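Local coordinates for protein methylornithine synthase PylB (Methanosarcina barkeri, PDB 3T7V) that isomerises L-lysine to (3R)-3-methyl-D-ornithine by a radical mechanism that uses a [4Fe-4S] cluster and S-adenosylmethionine, a step in making pyrrolysine, at residues Q74-Y79 / R179-G184; Y79-N84 / E243-E248; D124-V129 / L155-E160. All blocks are in the same frame, centred on the assembly; numbering follows the deposited sequence.

Contact 1 (Q74-Y79 / R179-G184); sequences QCSFCY and RKLRVG. With SF4 (iron/sulfur cluster), chain B; SAM (S-adenosylmethionine), chain C.
Cys75 SG and the ring of Phe77 meet Arg182 beside the cluster and SAM. Cys75 SG binds FE4 at 2.3 Å and lies 3.6 Å from Arg182 NH1, while Phe77 CZ sits over one face of the Arg182 guanidinium, toward its rim, with the planes 75° apart. Arg182, extended from CG to NE, sends NH2 to SAM O at 2.7 Å; SAM N and O chelate FE1. Phe77 crosses Leu181 at about a right angle, CE2 to CB 3.8 Å; its ring edge meets adenine C8, and its backbone O accepts a weak bond from SAM N6. With an alanine here, a gap would probably open beside Leu181 CB and adenine C8, and one guanidinium face would be left without its ring neighbour. The 74-79 side belongs to the CX3CX2C signature of radical SAM enzymes (Cys71, Cys75, Cys78), Phe77 being the aromatic residue before the last cysteine. Further out, Ser76 holds the C-terminal end of helix 175-181 by two bonds. Ser76 N donates to Leu181 O at 2.9 Å, with an N-H...O angle of 163°, and Ser76 OG reaches a lone pair of Lys180 O at 2.7 Å. The hydroxyl is turned there by chi1 of 60°, between its own backbone N and carbonyl carbon. Leu181 O also receives a CA-H...O contact from Cys75, CA to O 3.3 Å. Behind Arg182, Glu171 forms a salt bridge with NH2, and Gln185 OE1 accepts from NH1.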
loop_
_atom_site.group_PDB
_atom_site.type_symbol
_atom_site.label_atom_id
_atom_site.label_comp_id
_atom_site.label_asym_id
_atom_site.label_seq_id
_atom_site.Cartn_x
_atom_site.Cartn_y
_atom_site.Cartn_z
ATOM N N GLN A 74 -11.107 10.229 -12.071
ATOM C CA GLN A 74 -11.978 9.277 -12.794
ATOM C C GLN A 74 -11.241 7.990 -13.104
ATOM O O GLN A 74 -11.306 7.414 -14.212
ATOM C CB GLN A 74 -12.726 9.894 -14.009
ATOM C CG GLN A 74 -11.796 10.441 -14.974
ATOM C CD GLN A 74 -12.588 11.075 -16.146
ATOM O OE1 GLN A 74 -13.412 10.415 -16.813
ATOM N NE2 GLN A 74 -12.475 12.366 -16.230
ATOM N N CYS A 75 -10.471 7.498 -12.139
ATOM C CA CYS A 75 -9.794 6.224 -12.343
ATOM C C CYS A 75 -10.760 5.109 -12.716
ATOM O O CYS A 75 -11.780 4.899 -12.090
ATOM C CB CYS A 75 -9.006 5.841 -11.115
ATOM S SG CYS A 75 -7.743 7.033 -10.621
ATOM N N SER A 76 -10.359 4.343 -13.741
ATOM C CA SER A 76 -11.314 3.342 -14.289
ATOM C C SER A 76 -11.531 2.133 -13.373
ATOM O O SER A 76 -12.494 1.411 -13.509
ATOM C CB SER A 76 -10.900 2.937 -15.674
ATOM O OG SER A 76 -9.639 2.389 -15.588
ATOM N N PHE A 77 -10.583 1.927 -12.482
ATOM C CA PHE A 77 -10.540 0.740 -11.608
ATOM C C PHE A 77 -11.189 0.997 -10.219
ATOM O O PHE A 77 -11.410 0.032 -9.460
ATOM C CB PHE A 77 -9.061 0.269 -11.380
ATOM C CG PHE A 77 -8.151 1.342 -10.908
ATOM C CD1 PHE A 77 -8.002 1.611 -9.526
ATOM C CD2 PHE A 77 -7.445 2.122 -11.832
ATOM C CE1 PHE A 77 -7.172 2.657 -9.126
ATOM C CE2 PHE A 77 -6.530 3.086 -11.429
ATOM C CZ PHE A 77 -6.435 3.395 -10.049
ATOM N N CYS A 78 -11.373 2.298 -9.847
ATOM C CA CYS A 78 -11.622 2.583 -8.459
ATOM C C CYS A 78 -13.089 2.858 -8.177
ATOM O O CYS A 78 -13.735 3.630 -8.884
ATOM C CB CYS A 78 -10.833 3.863 -8.117
ATOM S SG CYS A 78 -10.998 4.296 -6.363
ATOM N N TYR A 79 -13.606 2.216 -7.137
ATOM C CA TYR A 79 -15.033 2.418 -6.770
ATOM C C TYR A 79 -15.328 3.901 -6.500
ATOM O O TYR A 79 -16.490 4.326 -6.665
ATOM C CB TYR A 79 -15.267 1.641 -5.483
ATOM C CG TYR A 79 -16.714 1.615 -5.007
ATOM C CD1 TYR A 79 -17.697 0.895 -5.756
ATOM C CD2 TYR A 79 -17.077 2.329 -3.905
ATOM C CE1 TYR A 79 -19.027 0.873 -5.296
ATOM C CE2 TYR A 79 -18.386 2.267 -3.429
ATOM C CZ TYR A 79 -19.326 1.541 -4.140
ATOM O OH TYR A 79 -20.627 1.520 -3.665
ATOM N N ARG A 179 -2.532 5.126 -19.056
ATOM C CA ARG A 179 -3.551 6.070 -19.493
ATOM C C ARG A 179 -4.985 5.497 -19.499
ATOM O O ARG A 179 -5.939 6.299 -19.478
ATOM C CB ARG A 179 -3.222 6.504 -20.952
ATOM C CG ARG A 179 -3.228 5.361 -21.946
ATOM C CD ARG A 179 -2.545 5.797 -23.281
ATOM N NE ARG A 179 -3.305 6.897 -23.912
ATOM C CZ ARG A 179 -4.402 6.703 -24.683
ATOM N NH1 ARG A 179 -4.900 5.467 -24.860
ATOM N NH2 ARG A 179 -5.027 7.734 -25.286
ATOM N N LYS A 180 -5.148 4.149 -19.491
ATOM C CA LYS A 180 -6.479 3.542 -19.383
ATOM C C LYS A 180 -6.964 3.400 -17.967
ATOM O O LYS A 180 -8.161 3.148 -17.748
ATOM C CB LYS A 180 -6.445 2.058 -19.962
ATOM C CG LYS A 180 -5.972 1.990 -21.410
ATOM C CD LYS A 180 -6.020 0.492 -21.928
ATOM C CE LYS A 180 -5.333 0.221 -23.209
ATOM N NZ LYS A 180 -5.875 -1.154 -23.342
ATOM N N LEU A 181 -6.017 3.490 -17.022
ATOM C CA LEU A 181 -6.296 3.302 -15.588
ATOM C C LEU A 181 -6.459 4.644 -14.877
ATOM O O LEU A 181 -7.562 4.981 -14.425
ATOM C CB LEU A 181 -5.168 2.470 -14.919
ATOM C CG LEU A 181 -5.033 1.032 -15.456
ATOM C CD1 LEU A 181 -3.866 0.317 -14.746
ATOM C CD2 LEU A 181 -6.364 0.281 -15.417
ATOM N N ARG A 182 -5.383 5.399 -14.787
ATOM C CA ARG A 182 -5.419 6.738 -14.143
ATOM C C ARG A 182 -5.797 7.764 -15.190
ATOM O O ARG A 182 -4.973 8.612 -15.609
ATOM C CB ARG A 182 -4.100 7.069 -13.426
ATOM C CG ARG A 182 -4.086 6.288 -12.078
ATOM C CD ARG A 182 -2.974 6.814 -11.154
ATOM N NE ARG A 182 -3.124 6.241 -9.806
ATOM C CZ ARG A 182 -4.020 6.690 -8.920
ATOM N NH1 ARG A 182 -4.631 7.850 -9.079
ATOM N NH2 ARG A 182 -4.178 6.072 -7.769
ATOM N N VAL A 183 -7.062 7.704 -15.578
ATOM C CA VAL A 183 -7.561 8.501 -16.734
ATOM C C VAL A 183 -7.374 9.981 -16.466
ATOM O O VAL A 183 -7.813 10.531 -15.439
ATOM C CB VAL A 183 -9.056 8.175 -16.957
ATOM C CG1 VAL A 183 -9.553 9.055 -18.091
ATOM C CG2 VAL A 183 -9.177 6.706 -17.302
ATOM N N GLY A 184 -6.725 10.635 -17.428
ATOM C CA GLY A 184 -6.596 12.107 -17.369
ATOM C C GLY A 184 -5.472 12.607 -16.453
ATOM O O GLY A 184 -5.288 13.831 -16.284
HETATM FE FE1 SF4 B . -7.434 7.691 -5.716
HETATM FE FE2 SF4 B . -9.733 8.916 -6.712
HETATM FE FE3 SF4 B . -9.746 6.255 -6.497
HETATM FE FE4 SF4 B . -8.283 7.400 -8.377
HETATM S S1 SF4 B . -10.538 7.513 -8.246
HETATM S S2 SF4 B . -7.605 5.747 -6.976
HETATM S S3 SF4 B . -7.563 9.298 -7.417
HETATM S S4 SF4 B . -9.639 7.691 -4.789
HETATM N N SAM C . -6.790 8.999 -4.090
HETATM C CA SAM C . -5.444 8.820 -3.807
HETATM C C SAM C . -4.672 8.141 -4.865
HETATM O O SAM C . -5.256 7.696 -5.875
HETATM O OXT SAM C . -3.396 8.148 -4.747
HETATM C CB SAM C . -5.222 7.825 -2.905
HETATM C CG SAM C . -5.973 6.556 -2.923
HETATM S SD SAM C . -4.868 5.082 -2.962
HETATM C CE SAM C . -5.254 4.329 -1.405
HETATM C "C5'" SAM C . -5.756 4.020 -4.081
HETATM C "C4'" SAM C . -4.960 3.127 -4.681
HETATM O "O4'" SAM C . -5.859 2.009 -4.058
HETATM C "C3'" SAM C . -4.855 3.175 -6.004
HETATM O "O3'" SAM C . -3.504 3.655 -5.945
HETATM C "C2'" SAM C . -4.786 1.646 -6.117
HETATM O "O2'" SAM C . -3.420 1.117 -6.145
HETATM C "C1'" SAM C . -5.615 0.969 -5.011
HETATM N N9 SAM C . -6.980 0.612 -5.545
HETATM C C8 SAM C . -8.028 1.417 -5.898
HETATM N N7 SAM C . -9.015 0.667 -6.366
HETATM C C5 SAM C . -8.606 -0.646 -6.304
HETATM C C6 SAM C . -9.195 -1.847 -6.728
HETATM N N6 SAM C . -10.402 -1.900 -7.291
HETATM N N1 SAM C . -8.542 -2.995 -6.490
HETATM C C2 SAM C . -7.297 -3.005 -5.930
HETATM N N3 SAM C . -6.651 -1.856 -5.615
HETATM C C4 SAM C . -7.336 -0.682 -5.790
HETATM O O HOH W 1 -8.874 11.501 -13.390
#

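Contact 2 (Y79-N84 / E243-E248); sequences YYNCRN and EGTPLE. With SF4 (iron/sulfur cluster), chain B.
Asn84 and Tyr79 meet Glu243, Gly244 and Thr245 in a polar, partly buried loop-to-loop contact at the rim of the barrel, where the loop after strand 58-68 lies against the one after strand 233-238. Its centre is the Asn84 carboxamide. ND2 donates to Glu243 O across the contact at 3.1 Å, with an N-H...O angle of 149°, and to Tyr79 O within its own loop at 2.9 Å; the two acceptors lie in different directions, so both N-H bonds are used and the amide is fixed against flipping. Its OD1 then faces Gly244 O at 3.4 Å, two acceptors with no bond between them. Gly244 CA lies close to the same OD1, which leaves little room for a side chain.

Glu243 O is shared. Tyr79, with CG anti to the backbone N (chi1 -175°), brings its ring edge to this oxygen, CD1 to O 3.4 Å, near the ring plane. A water joins Tyr79 OH to Glu243 OE1, and Arg315 makes a cation-pi contact with the ring. The loop carrying Tyr79 continues the cluster-binding segment of the radical SAM core, and Asn81 belongs to the cluster pocket, its CA 3.7 Å from S1. Asn81 opens a type I turn that ends at Asn84, and its OD1 accepts from Arg83 N at 3.0 Å in an Asx turn. Its ND2 bonds Cys78 O and, through a second water, Gly244 O.

Thr245 contributes its methyl: CG2 lies 3.8 Å from Tyr79 CA and also touches Asn81 ND2. Its OG1 turns back to bond Gln242 O. Within the 243-248 loop, Gly244 N donates to Glu248 OE1 at 2.8 Å, nearly straight at 173°, tying the following type I turn to the residue that faces Asn84.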
loop_
_atom_site.group_PDB
_atom_site.type_symbol
_atom_site.label_atom_id
_atom_site.label_comp_id
_atom_site.label_asym_id
_atom_site.label_seq_id
_atom_site.Cartn_x
_atom_site.Cartn_y
_atom_site.Cartn_z
ATOM N N TYR A 79 -13.606 2.216 -7.137
ATOM C CA TYR A 79 -15.033 2.418 -6.770
ATOM C C TYR A 79 -15.328 3.901 -6.500
ATOM O O TYR A 79 -16.490 4.326 -6.665
ATOM C CB TYR A 79 -15.267 1.641 -5.483
ATOM C CG TYR A 79 -16.714 1.615 -5.007
ATOM C CD1 TYR A 79 -17.697 0.895 -5.756
ATOM C CD2 TYR A 79 -17.077 2.329 -3.905
ATOM C CE1 TYR A 79 -19.027 0.873 -5.296
ATOM C CE2 TYR A 79 -18.386 2.267 -3.429
ATOM C CZ TYR A 79 -19.326 1.541 -4.140
ATOM O OH TYR A 79 -20.627 1.520 -3.665
ATOM N N TYR A 80 -14.343 4.675 -6.033
ATOM C CA TYR A 80 -14.611 6.015 -5.577
ATOM C C TYR A 80 -14.411 7.040 -6.685
ATOM O O TYR A 80 -14.541 8.226 -6.454
ATOM C CB TYR A 80 -13.695 6.306 -4.344
ATOM C CG TYR A 80 -13.997 5.364 -3.231
ATOM C CD1 TYR A 80 -13.265 4.193 -3.060
ATOM C CD2 TYR A 80 -14.997 5.629 -2.338
ATOM C CE1 TYR A 80 -13.555 3.274 -2.067
ATOM C CE2 TYR A 80 -15.299 4.689 -1.318
ATOM C CZ TYR A 80 -14.540 3.505 -1.221
ATOM O OH TYR A 80 -14.938 2.671 -0.181
ATOM N N ASN A 81 -14.209 6.591 -7.938
ATOM C CA ASN A 81 -14.106 7.571 -9.037
ATOM C C ASN A 81 -15.323 8.479 -9.099
ATOM O O ASN A 81 -16.425 8.035 -8.746
ATOM C CB ASN A 81 -13.662 6.936 -10.311
ATOM C CG ASN A 81 -14.803 6.511 -11.065
ATOM O OD1 ASN A 81 -15.374 7.342 -11.844
ATOM N ND2 ASN A 81 -15.180 5.288 -10.890
ATOM N N CYS A 82 -15.116 9.681 -9.566
ATOM C CA CYS A 82 -16.126 10.703 -9.484
ATOM C C CYS A 82 -17.408 10.406 -10.268
ATOM O O CYS A 82 -18.480 10.985 -9.905
ATOM C CB CYS A 82 -15.529 11.992 -9.897
ATOM S SG CYS A 82 -15.173 12.196 -11.614
ATOM N N ARG A 83 -17.320 9.515 -11.245
ATOM C CA ARG A 83 -18.528 9.197 -12.069
ATOM C C ARG A 83 -19.394 8.200 -11.313
ATOM O O ARG A 83 -20.557 7.991 -11.735
ATOM C CB ARG A 83 -18.114 8.559 -13.391
ATOM C CG ARG A 83 -17.235 9.510 -14.190
ATOM C CD ARG A 83 -17.999 10.735 -14.584
ATOM N NE ARG A 83 -17.132 11.639 -15.353
ATOM C CZ ARG A 83 -16.731 11.427 -16.609
ATOM N NH1 ARG A 83 -17.131 10.327 -17.262
ATOM N NH2 ARG A 83 -15.947 12.333 -17.223
ATOM N N ASN A 84 -18.909 7.555 -10.227
ATOM C CA ASN A 84 -19.696 6.516 -9.560
ATOM C C ASN A 84 -20.635 7.155 -8.542
ATOM O O ASN A 84 -20.181 7.954 -7.708
ATOM C CB ASN A 84 -18.770 5.473 -8.895
ATOM C CG ASN A 84 -19.380 4.119 -8.813
ATOM O OD1 ASN A 84 -20.534 3.895 -9.286
ATOM N ND2 ASN A 84 -18.681 3.190 -8.229
ATOM N N GLU A 243 -18.166 -2.481 -8.510
ATOM C CA GLU A 243 -19.505 -2.162 -9.072
ATOM C C GLU A 243 -19.547 -0.697 -9.504
ATOM O O GLU A 243 -19.057 0.193 -8.811
ATOM C CB GLU A 243 -20.568 -2.470 -7.971
ATOM C CG GLU A 243 -21.965 -2.120 -8.409
ATOM C CD GLU A 243 -23.030 -2.465 -7.385
ATOM O OE1 GLU A 243 -23.041 -1.891 -6.273
ATOM O OE2 GLU A 243 -23.889 -3.298 -7.710
ATOM N N GLY A 244 -20.086 -0.440 -10.717
ATOM C CA GLY A 244 -20.330 0.905 -11.109
ATOM C C GLY A 244 -19.173 1.550 -11.788
ATOM O O GLY A 244 -19.274 2.693 -12.180
ATOM N N THR A 245 -18.059 0.801 -11.964
ATOM C CA THR A 245 -16.893 1.400 -12.649
ATOM C C THR A 245 -16.766 0.856 -14.078
ATOM O O THR A 245 -17.342 -0.211 -14.381
ATOM C CB THR A 245 -15.577 1.018 -11.915
ATOM O OG1 THR A 245 -15.377 -0.400 -11.981
ATOM C CG2 THR A 245 -15.685 1.543 -10.435
ATOM N N PRO A 246 -15.896 1.479 -14.879
ATOM C CA PRO A 246 -15.722 1.008 -16.268
ATOM C C PRO A 246 -15.170 -0.386 -16.314
ATOM O O PRO A 246 -15.404 -1.097 -17.275
ATOM C CB PRO A 246 -14.698 2.035 -16.850
ATOM C CG PRO A 246 -15.052 3.308 -16.098
ATOM C CD PRO A 246 -15.324 2.834 -14.694
ATOM N N LEU A 247 -14.470 -0.809 -15.256
ATOM C CA LEU A 247 -13.883 -2.150 -15.211
ATOM C C LEU A 247 -14.687 -3.193 -14.431
ATOM O O LEU A 247 -14.157 -4.262 -14.077
ATOM C CB LEU A 247 -12.448 -2.084 -14.675
ATOM C CG LEU A 247 -11.503 -1.372 -15.652
ATOM C CD1 LEU A 247 -10.108 -1.224 -15.053
ATOM C CD2 LEU A 247 -11.399 -2.197 -16.975
ATOM N N GLU A 248 -15.929 -2.863 -14.092
ATOM C CA GLU A 248 -16.759 -3.773 -13.352
ATOM C C GLU A 248 -16.792 -5.208 -13.912
ATOM O O GLU A 248 -16.720 -6.194 -13.155
ATOM C CB GLU A 248 -18.203 -3.204 -13.179
ATOM C CG GLU A 248 -19.190 -4.200 -12.536
ATOM C CD GLU A 248 -20.628 -3.622 -12.324
ATOM O OE1 GLU A 248 -20.887 -2.426 -12.552
ATOM O OE2 GLU A 248 -21.527 -4.389 -11.922
HETATM FE FE1 SF4 B . -7.434 7.691 -5.716
HETATM FE FE2 SF4 B . -9.733 8.916 -6.712
HETATM FE FE3 SF4 B . -9.746 6.255 -6.497
HETATM FE FE4 SF4 B . -8.283 7.400 -8.377
HETATM S S1 SF4 B . -10.538 7.513 -8.246
HETATM S S2 SF4 B . -7.605 5.747 -6.976
HETATM S S3 SF4 B . -7.563 9.298 -7.417
HETATM S S4 SF4 B . -9.639 7.691 -4.789
HETATM O O HOH W 2 -22.542 1.027 -5.710
HETATM O O HOH W 3 -17.724 4.887 -12.411
#

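Contact 3 (D124-V129 / L155-E160); sequences DPNRFV and LLKARE
Val129 carries CG1 anti to its backbone N (chi1 177°), which places CG2 beside that N, and in this setting both methyls meet Lys157. CG2 is 3.7 Å from Lys157 CB and CG1 is 4.0 Å from it, while CG1 also lies close to the Lys157 carbonyl. On the other helix, Lys157 has CG opposite its carbonyl carbon (chi1 -72°), and the lysine chain then runs at about a right angle to the valine. The CB end packs on the branched methyls while the rest of the chain leads on toward Asn126. There Asn126 OD1 lies 4.1 Å from Lys157 NZ, too long for a hydrogen bond, and CD is equally near.

The backbones are nearest at Val129 CA and Ala158 CA, 5.2 Å apart, consistent with the small alanine methyl. That methyl is met obliquely by Phe128, CE2 to CB 4.3 Å. The phenylalanine comes from the more buried flank of its helix, where Tyr121 also touches it. Thr154, a turn earlier on helix 152-160, packs against Phe128 and Val129, and Tyr202 also touches Ala158.

Helices 126-139 and 152-160 follow successive parallel strands of the TIM-barrel, 110-115 and 143-146, and the second strand lies between them in the chain. In the turn leading into helix 126-139, Asp124 OD1 accepts a capping bond from Asn126 N at 3.1 Å, the N-H coming from above the carboxylate plane.

With 186 Å² buried in all, the pairing rests on van der Waals contact between methyl, methylene and ring carbons. Its polar atoms, Asn126 OD1 and Lys157 NZ, lie at the exposed margin without bonding each other, which implies a join held by shape more than by charge.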
loop_
_atom_site.group_PDB
_atom_site.type_symbol
_atom_site.label_atom_id
_atom_site.label_comp_id
_atom_site.label_asym_id
_atom_site.label_seq_id
_atom_site.Cartn_x
_atom_site.Cartn_y
_atom_site.Cartn_z
ATOM N N ASP A 124 -8.784 24.354 -0.510
ATOM C CA ASP A 124 -7.960 25.113 0.455
ATOM C C ASP A 124 -7.094 24.097 1.192
ATOM O O ASP A 124 -7.518 23.526 2.214
ATOM C CB ASP A 124 -8.800 25.888 1.469
ATOM C CG ASP A 124 -7.892 26.677 2.442
ATOM O OD1 ASP A 124 -6.601 26.520 2.308
ATOM O OD2 ASP A 124 -8.451 27.391 3.340
ATOM N N PRO A 125 -5.926 23.802 0.622
ATOM C CA PRO A 125 -5.133 22.737 1.191
ATOM C C PRO A 125 -4.634 22.992 2.580
ATOM O O PRO A 125 -4.167 22.045 3.224
ATOM C CB PRO A 125 -3.948 22.532 0.197
ATOM C CG PRO A 125 -4.164 23.497 -0.875
ATOM C CD PRO A 125 -5.383 24.329 -0.641
ATOM N N ASN A 126 -4.774 24.211 3.113
ATOM C CA ASN A 126 -4.469 24.400 4.517
ATOM C C ASN A 126 -5.415 23.545 5.403
ATOM O O ASN A 126 -5.090 23.191 6.541
ATOM C CB ASN A 126 -4.578 25.856 4.890
ATOM C CG ASN A 126 -3.491 26.652 4.269
ATOM O OD1 ASN A 126 -2.343 26.195 4.174
ATOM N ND2 ASN A 126 -3.831 27.822 3.800
ATOM N N ARG A 127 -6.576 23.166 4.858
ATOM C CA ARG A 127 -7.466 22.298 5.642
ATOM C C ARG A 127 -6.834 20.897 5.815
ATOM O O ARG A 127 -6.996 20.279 6.856
ATOM C CB ARG A 127 -8.764 22.075 4.840
ATOM C CG ARG A 127 -9.620 23.317 4.748
ATOM C CD ARG A 127 -10.720 23.220 3.633
ATOM N NE ARG A 127 -11.541 24.434 3.686
ATOM C CZ ARG A 127 -12.355 24.763 2.716
ATOM N NH1 ARG A 127 -12.456 24.055 1.613
ATOM N NH2 ARG A 127 -13.159 25.828 2.867
ATOM N N PHE A 128 -6.097 20.432 4.789
ATOM C CA PHE A 128 -5.430 19.134 4.912
ATOM C C PHE A 128 -4.227 19.279 5.841
ATOM O O PHE A 128 -3.942 18.359 6.627
ATOM C CB PHE A 128 -5.011 18.677 3.511
ATOM C CG PHE A 128 -4.193 17.429 3.556
ATOM C CD1 PHE A 128 -4.724 16.219 4.023
ATOM C CD2 PHE A 128 -2.832 17.503 3.227
ATOM C CE1 PHE A 128 -3.951 15.010 4.119
ATOM C CE2 PHE A 128 -2.080 16.332 3.295
ATOM C CZ PHE A 128 -2.615 15.098 3.753
ATOM N N VAL A 129 -3.453 20.343 5.689
ATOM C CA VAL A 129 -2.266 20.580 6.564
ATOM C C VAL A 129 -2.743 20.624 8.028
ATOM O O VAL A 129 -2.066 20.028 8.905
ATOM C CB VAL A 129 -1.566 21.903 6.148
ATOM C CG1 VAL A 129 -0.390 22.157 7.121
ATOM C CG2 VAL A 129 -1.042 21.758 4.692
ATOM N N LEU A 155 2.651 19.563 0.034
ATOM C CA LEU A 155 3.543 18.480 0.511
ATOM C C LEU A 155 4.555 19.029 1.528
ATOM O O LEU A 155 4.881 18.407 2.558
ATOM C CB LEU A 155 4.270 17.754 -0.671
ATOM C CG LEU A 155 3.306 16.887 -1.516
ATOM C CD1 LEU A 155 4.172 16.411 -2.709
ATOM C CD2 LEU A 155 2.745 15.722 -0.663
ATOM N N LEU A 156 5.116 20.202 1.206
ATOM C CA LEU A 156 6.137 20.797 2.083
ATOM C C LEU A 156 5.521 21.209 3.428
ATOM O O LEU A 156 6.107 20.905 4.506
ATOM C CB LEU A 156 6.694 21.981 1.251
ATOM C CG LEU A 156 7.514 23.029 1.787
ATOM C CD1 LEU A 156 8.056 23.776 0.530
ATOM C CD2 LEU A 156 6.788 23.896 2.780
ATOM N N LYS A 157 4.298 21.749 3.423
ATOM C CA LYS A 157 3.661 22.139 4.676
ATOM C C LYS A 157 3.271 20.915 5.522
ATOM O O LYS A 157 3.384 20.943 6.781
ATOM C CB LYS A 157 2.467 23.010 4.412
ATOM C CG LYS A 157 2.886 24.413 3.928
ATOM C CD LYS A 157 1.600 25.109 3.509
ATOM C CE LYS A 157 1.905 26.550 3.315
ATOM N NZ LYS A 157 1.121 26.963 2.111
ATOM N N ALA A 158 2.824 19.867 4.841
ATOM C CA ALA A 158 2.459 18.672 5.606
ATOM C C ALA A 158 3.648 17.977 6.234
ATOM O O ALA A 158 3.527 17.435 7.322
ATOM C CB ALA A 158 1.666 17.716 4.752
ATOM N N ARG A 159 4.806 18.058 5.577
ATOM C CA ARG A 159 6.078 17.548 6.137
ATOM C C ARG A 159 6.418 18.294 7.419
ATOM O O ARG A 159 6.759 17.705 8.454
ATOM C CB ARG A 159 7.175 17.645 5.099
ATOM C CG ARG A 159 8.542 17.166 5.642
ATOM C CD ARG A 159 8.569 15.702 6.010
ATOM N NE ARG A 159 9.878 15.361 6.519
ATOM C CZ ARG A 159 10.162 14.196 7.088
ATOM N NH1 ARG A 159 9.244 13.228 7.146
ATOM N NH2 ARG A 159 11.397 13.972 7.475
ATOM N N GLU A 160 6.268 19.611 7.377
ATOM C CA GLU A 160 6.580 20.434 8.573
ATOM C C GLU A 160 5.650 20.141 9.768
ATOM O O GLU A 160 6.087 20.223 10.916
ATOM C CB GLU A 160 6.563 21.913 8.143
ATOM C CG GLU A 160 7.128 22.842 9.212
ATOM C CD GLU A 160 8.612 22.649 9.630
ATOM O OE1 GLU A 160 9.539 22.158 8.890
ATOM O OE2 GLU A 160 8.850 23.091 10.760
#

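Overall arrangement
Contacts 1 and 2 are neighbours, their centres about 9 Å apart, sharing Tyr79 and both touching the iron-sulfur cluster. They also meet directly: Cys78 O packs on Thr245 CG2 and Ser76 O on Pro246 CD. Their segments alternate along the chain. The loop after strand 58-68 meets both the end of helix 175-181 and the loop after strand 233-238. Contact 3 is nested inside both closed loops in sequence, yet lies about 26 Å from contact 1 and about 29 Å from contact 2, centre to centre. It joins two outer helices of the same TIM-barrel-like radical SAM core. Contacts 1 and 2 lie at the cofactor site, while contact 3 belongs to the barrel's outer layer.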